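Local coordinates for putative fimbrium tip subunit Fim1C (Bacteroides ovatus, PDB 4EPS), which is probably a component of the fimbrium tip, part of the filamentous surface appendages that mediate cell adhesion and biofilm formation, at residues Q352-D356 against V368-G372; E474-M480 against G493-K498. One frame throughout, in Å; residues are numbered along the deposited sequence.

Both interactions lie in the C-terminal half of the chain, and E474 joins them. Interaction 1 is fully buried. It sets the start of helix 354-359 against the loop 368-372 through one short polar bond and small apolar contacts. Interaction 2 is larger and only partly buried. It pairs strands 479-485 and 490-497 of a three-stranded antiparallel sheet, and its chemistry is mostly polar: backbone bonds, a salt bridge and a bound sulfate. The backbone of E474 bonds to V370 and G372 of interaction 1, and its carboxylate reaches both contacts.

Interaction 1 (Q352-D356 against V368-G372); sequences QSIHD and VSVTG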
loop_
_atom_site.group_PDB
_atom_site.type_symbol
_atom_site.label_atom_id
_atom_site.label_comp_id
_atom_site.label_asym_id
_atom_site.label_seq_id
_atom_site.Cartn_x
_atom_site.Cartn_y
_atom_site.Cartn_z
ATOM N N GLN A 352 -31.360 -42.305 -2.522
ATOM C CA GLN A 352 -31.400 -41.304 -3.568
ATOM C C GLN A 352 -30.327 -40.243 -3.246
ATOM O O GLN A 352 -30.327 -39.680 -2.146
ATOM C CB GLN A 352 -32.811 -40.713 -3.651
ATOM C CG GLN A 352 -32.934 -39.471 -4.512
ATOM C CD GLN A 352 -34.234 -38.749 -4.270
ATOM O OE1 GLN A 352 -34.529 -38.284 -3.157
ATOM N NE2 GLN A 352 -34.994 -38.561 -5.333
ATOM N N SER A 353 -29.403 -39.985 -4.197
ATOM C CA SER A 353 -28.343 -38.982 -3.990
ATOM C C SER A 353 -28.941 -37.600 -3.794
ATOM O O SER A 353 -30.092 -37.368 -4.169
ATOM C CB SER A 353 -27.383 -38.960 -5.179
ATOM O OG SER A 353 -28.033 -38.498 -6.354
ATOM N N ILE A 354 -28.157 -36.669 -3.240
ATOM C CA ILE A 354 -28.606 -35.283 -3.078
ATOM C C ILE A 354 -28.856 -34.696 -4.479
ATOM O O ILE A 354 -29.812 -33.957 -4.676
ATOM C CB ILE A 354 -27.566 -34.473 -2.261
ATOM C CG1 ILE A 354 -27.496 -35.023 -0.816
ATOM C CG2 ILE A 354 -27.916 -32.970 -2.257
ATOM C CD1 ILE A 354 -26.170 -35.005 -0.266
ATOM N N HIS A 355 -27.992 -35.037 -5.447
ATOM C CA HIS A 355 -28.171 -34.612 -6.832
ATOM C C HIS A 355 -29.544 -35.068 -7.380
ATOM O O HIS A 355 -30.303 -34.251 -7.922
ATOM C CB HIS A 355 -27.054 -35.176 -7.727
ATOM C CG HIS A 355 -27.326 -34.932 -9.169
ATOM N ND1 HIS A 355 -27.298 -33.655 -9.695
ATOM C CD2 HIS A 355 -27.698 -35.805 -10.138
ATOM C CE1 HIS A 355 -27.593 -33.793 -10.976
ATOM N NE2 HIS A 355 -27.869 -35.066 -11.280
ATOM N N ASP A 356 -29.842 -36.366 -7.251
ATOM C CA ASP A 356 -31.099 -36.922 -7.762
ATOM C C ASP A 356 -32.299 -36.260 -7.084
ATOM O O ASP A 356 -33.254 -35.905 -7.785
ATOM C CB ASP A 356 -31.143 -38.449 -7.624
ATOM C CG ASP A 356 -30.317 -39.208 -8.654
ATOM O OD1 ASP A 356 -29.828 -38.573 -9.625
ATOM O OD2 ASP A 356 -30.131 -40.427 -8.478
ATOM N N VAL A 368 -26.764 -24.495 -8.093
ATOM C CA VAL A 368 -26.000 -25.454 -8.880
ATOM C C VAL A 368 -26.065 -26.776 -8.104
ATOM O O VAL A 368 -25.973 -26.762 -6.879
ATOM C CB VAL A 368 -24.530 -24.951 -9.097
ATOM C CG1 VAL A 368 -23.705 -25.966 -9.883
ATOM C CG2 VAL A 368 -24.517 -23.594 -9.816
ATOM N N SER A 369 -26.195 -27.912 -8.795
ATOM C CA SER A 369 -26.195 -29.205 -8.117
ATOM C C SER A 369 -24.856 -29.448 -7.395
ATOM O O SER A 369 -23.810 -28.957 -7.838
ATOM C CB SER A 369 -26.463 -30.335 -9.101
ATOM O OG SER A 369 -26.296 -31.568 -8.422
ATOM N N VAL A 370 -24.903 -30.192 -6.274
ATOM C CA VAL A 370 -23.702 -30.560 -5.505
ATOM C C VAL A 370 -22.892 -31.643 -6.266
ATOM O O VAL A 370 -21.743 -31.896 -5.916
ATOM C CB VAL A 370 -24.041 -31.042 -4.061
ATOM C CG1 VAL A 370 -24.713 -29.935 -3.245
ATOM C CG2 VAL A 370 -24.903 -32.317 -4.086
ATOM N N THR A 371 -23.475 -32.303 -7.287
ATOM C CA THR A 371 -22.728 -33.360 -7.973
ATOM C C THR A 371 -21.479 -32.843 -8.702
ATOM O O THR A 371 -21.481 -31.757 -9.274
ATOM C CB THR A 371 -23.637 -34.141 -8.953
ATOM O OG1 THR A 371 -23.023 -35.393 -9.252
ATOM C CG2 THR A 371 -23.982 -33.365 -10.243
ATOM N N GLY A 372 -20.424 -33.632 -8.669
ATOM C CA GLY A 372 -19.264 -33.349 -9.494
ATOM C C GLY A 372 -19.361 -34.173 -10.768
ATOM O O GLY A 372 -18.691 -33.886 -11.761
#
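The imidazole of H355 has T371 CG2 over one face and S369 OG at its edge. CG2 sits 3.4 Å from H355 ND1 and covers the ND1 side of the ring. H355 ND1 and S369 OG are 2.6 Å apart, a short, fairly straight hydrogen bond (163°) in which either atom could be the donor. The histidine CG is anti to its own backbone N (chi1 171°), which swings the ring off the first helical turn toward the loop. S369 OG also accepts from T371 N at 3.1 Å, closing an ST turn. One residue before the histidine, I354 CG2 meets V370 CG2 at 3.6 Å, the two side chains crossing at about a right angle. The helix start is capped by S353, whose OG accepts from D356 N at 2.9 Å. E474 OE2 and OE1 take the backbone N-H groups of I354 and H355. With an alanine in place of H355, S369 OG would probably lose its partner across the contact and T371 CG2 the ring it lies against. The two bonds of S369 OG, to the ring and to T371 N, fix the hydroxyl's place and, through it, the edge of a buried imidazole.

Interaction 2 (E474-M480 against G493-K498); sequences ERNNKNM and GTGGVK. With SO4 (sulfate ion), chain G.
The base of the hairpin formed by strands 479-485 and 490-497 is closed here, with N479 opposite V497 and M480 opposite G496. K498, just past the second strand, reaches back along the loop before the first. Its chain runs extended past the carbonyls of K478 and N477 and brings NZ to E474 OE2 at 2.8 Å, a salt bridge on the anti lone pair of that oxygen. NZ also bonds to N477 O at 3.0 Å, from above the carbonyl plane, and weakly to N476 O. E474 OE2 has a second donor in I354 N, which probably steadies its negative charge. M480, a selenomethionine, crosses the lysine chain at about a right angle, with SE 3.7 Å from K498 CE.

M480 and G496 form an antiparallel hydrogen-bonded pair: M480 N to G496 O is 2.7 Å, while the return bond from G496 N is weak. G496 is the centre of an inverse gamma turn. Beyond the non-hydrogen-bonded pair N479 and V497, K498 N donates to K478 O at 2.8 Å. In the loop, N476 OD1 accepts from K478 N, an Asx turn, and from N479 N, an Asx motif.

N479 ND2 donates to T494 O at 2.9 Å, nearly straight (177°), in its own amide plane and on a lone pair of the carbonyl. At the outer corner the R475 chain bends at chi2 (57°), with CD against T494 CG2. The guanidinium meets the sulfate edge-on: NE binds sulfate O4 at 2.7 Å and NH2 binds O3 at 2.8 Å. T494 OG1 donates to the same O4. The sulfate probably comes from the crystallisation liquor. On the protein side, R475 NH1 bonds to Y374 OH, and R475 makes a cation-pi contact with Y373.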
loop_
_atom_site.group_PDB
_atom_site.type_symbol
_atom_site.label_atom_id
_atom_site.label_comp_id
_atom_site.label_asym_id
_atom_site.label_seq_id
_atom_site.Cartn_x
_atom_site.Cartn_y
_atom_site.Cartn_z
ATOM N N GLU A 474 -20.500 -34.106 -4.482
ATOM C CA GLU A 474 -21.027 -35.459 -4.451
ATOM C C GLU A 474 -20.642 -36.258 -5.693
ATOM O O GLU A 474 -20.663 -35.720 -6.809
ATOM C CB GLU A 474 -22.561 -35.402 -4.317
ATOM C CG GLU A 474 -23.187 -36.757 -4.021
ATOM C CD GLU A 474 -24.698 -36.740 -3.943
ATOM O OE1 GLU A 474 -25.332 -36.272 -4.918
ATOM O OE2 GLU A 474 -25.249 -37.259 -2.943
ATOM N N ARG A 475 -20.300 -37.555 -5.496
ATOM C CA ARG A 475 -20.013 -38.467 -6.608
ATOM C C ARG A 475 -21.296 -39.199 -6.989
ATOM O O ARG A 475 -21.644 -39.246 -8.168
ATOM C CB ARG A 475 -18.884 -39.466 -6.270
ATOM C CG ARG A 475 -18.740 -40.664 -7.261
ATOM C CD ARG A 475 -18.506 -40.232 -8.714
ATOM N NE ARG A 475 -18.365 -41.392 -9.602
ATOM C CZ ARG A 475 -19.375 -42.027 -10.174
ATOM N NH1 ARG A 475 -20.624 -41.625 -9.966
ATOM N NH2 ARG A 475 -19.150 -43.092 -10.941
ATOM N N ASN A 476 -21.982 -39.804 -5.999
ATOM C CA ASN A 476 -23.237 -40.563 -6.205
ATOM C C ASN A 476 -23.935 -40.679 -4.840
ATOM O O ASN A 476 -23.526 -39.997 -3.888
ATOM C CB ASN A 476 -22.977 -41.959 -6.882
ATOM C CG ASN A 476 -22.089 -42.930 -6.134
ATOM O OD1 ASN A 476 -21.840 -42.799 -4.932
ATOM N ND2 ASN A 476 -21.596 -43.953 -6.824
ATOM N N ASN A 477 -24.953 -41.535 -4.726
ATOM C CA ASN A 477 -25.707 -41.679 -3.469
ATOM C C ASN A 477 -24.839 -42.200 -2.305
ATOM O O ASN A 477 -25.127 -41.894 -1.153
ATOM C CB ASN A 477 -26.924 -42.600 -3.690
ATOM C CG ASN A 477 -26.587 -44.008 -4.130
ATOM O OD1 ASN A 477 -25.689 -44.239 -4.936
ATOM N ND2 ASN A 477 -27.300 -44.983 -3.600
ATOM N N LYS A 478 -23.752 -42.914 -2.606
ATOM C CA LYS A 478 -22.900 -43.505 -1.569
ATOM C C LYS A 478 -21.595 -42.769 -1.309
ATOM O O LYS A 478 -21.000 -42.978 -0.241
ATOM C CB LYS A 478 -22.531 -44.956 -1.952
ATOM C CG LYS A 478 -23.711 -45.872 -2.243
ATOM C CD LYS A 478 -23.211 -47.014 -3.130
ATOM C CE LYS A 478 -24.277 -47.997 -3.539
ATOM N NZ LYS A 478 -23.744 -49.019 -4.484
ATOM N N ASN A 479 -21.094 -41.982 -2.298
ATOM C CA ASN A 479 -19.756 -41.373 -2.254
ATOM C C ASN A 479 -19.708 -39.885 -2.476
ATOM O O ASN A 479 -20.476 -39.335 -3.264
ATOM C CB ASN A 479 -18.873 -41.996 -3.368
ATOM C CG ASN A 479 -18.396 -43.415 -3.140
ATOM O OD1 ASN A 479 -19.037 -44.222 -2.475
ATOM N ND2 ASN A 479 -17.284 -43.779 -3.751
HETATM N N MSE A 480 -18.719 -39.249 -1.834
HETATM C CA MSE A 480 -18.329 -37.864 -2.042
HETATM C C MSE A 480 -17.020 -37.870 -2.818
HETATM O O MSE A 480 -16.314 -38.872 -2.830
HETATM C CB MSE A 480 -18.087 -37.122 -0.682
HETATM C CG MSE A 480 -19.276 -37.128 0.279
HETATM SE SE MSE A 480 -20.837 -36.327 -0.511
HETATM C CE MSE A 480 -20.298 -34.502 -0.565
ATOM N N GLY A 493 -10.630 -37.284 -6.120
ATOM C CA GLY A 493 -10.951 -38.673 -6.412
ATOM C C GLY A 493 -12.386 -38.980 -6.059
ATOM O O GLY A 493 -12.965 -38.322 -5.200
ATOM N N THR A 494 -12.944 -40.023 -6.652
ATOM C CA THR A 494 -14.355 -40.349 -6.430
ATOM C C THR A 494 -14.616 -41.436 -5.368
ATOM O O THR A 494 -15.767 -41.845 -5.218
ATOM C CB THR A 494 -14.959 -40.768 -7.769
ATOM O OG1 THR A 494 -14.308 -41.957 -8.222
ATOM C CG2 THR A 494 -14.864 -39.667 -8.827
ATOM N N GLY A 495 -13.592 -41.869 -4.629
ATOM C CA GLY A 495 -13.745 -42.977 -3.676
ATOM C C GLY A 495 -14.192 -42.648 -2.257
ATOM O O GLY A 495 -14.053 -43.478 -1.361
ATOM N N GLY A 496 -14.763 -41.471 -2.047
ATOM C CA GLY A 496 -15.136 -41.019 -0.709
ATOM C C GLY A 496 -16.448 -41.558 -0.173
ATOM O O GLY A 496 -17.384 -40.785 0.014
ATOM N N VAL A 497 -16.511 -42.874 0.149
ATOM C CA VAL A 497 -17.723 -43.514 0.721
ATOM C C VAL A 497 -18.147 -42.666 1.917
ATOM O O VAL A 497 -17.317 -42.412 2.776
ATOM C CB VAL A 497 -17.482 -44.998 1.106
ATOM C CG1 VAL A 497 -18.772 -45.645 1.618
ATOM C CG2 VAL A 497 -16.902 -45.789 -0.083
ATOM N N LYS A 498 -19.391 -42.165 1.916
ATOM C CA LYS A 498 -19.934 -41.201 2.890
ATOM C C LYS A 498 -19.792 -41.661 4.354
ATOM O O LYS A 498 -19.698 -40.817 5.245
ATOM C CB LYS A 498 -21.400 -40.914 2.566
ATOM C CG LYS A 498 -21.562 -40.027 1.331
ATOM C CD LYS A 498 -22.998 -40.033 0.797
ATOM C CE LYS A 498 -23.092 -39.252 -0.489
ATOM N NZ LYS A 498 -24.500 -38.951 -0.855
HETATM S S SO4 G . -15.508 -43.289 -11.360
HETATM O O1 SO4 G . -14.463 -44.198 -10.874
HETATM O O2 SO4 G . -14.945 -42.433 -12.412
HETATM O O3 SO4 G . -16.656 -44.022 -11.860
HETATM O O4 SO4 G . -15.992 -42.446 -10.274
#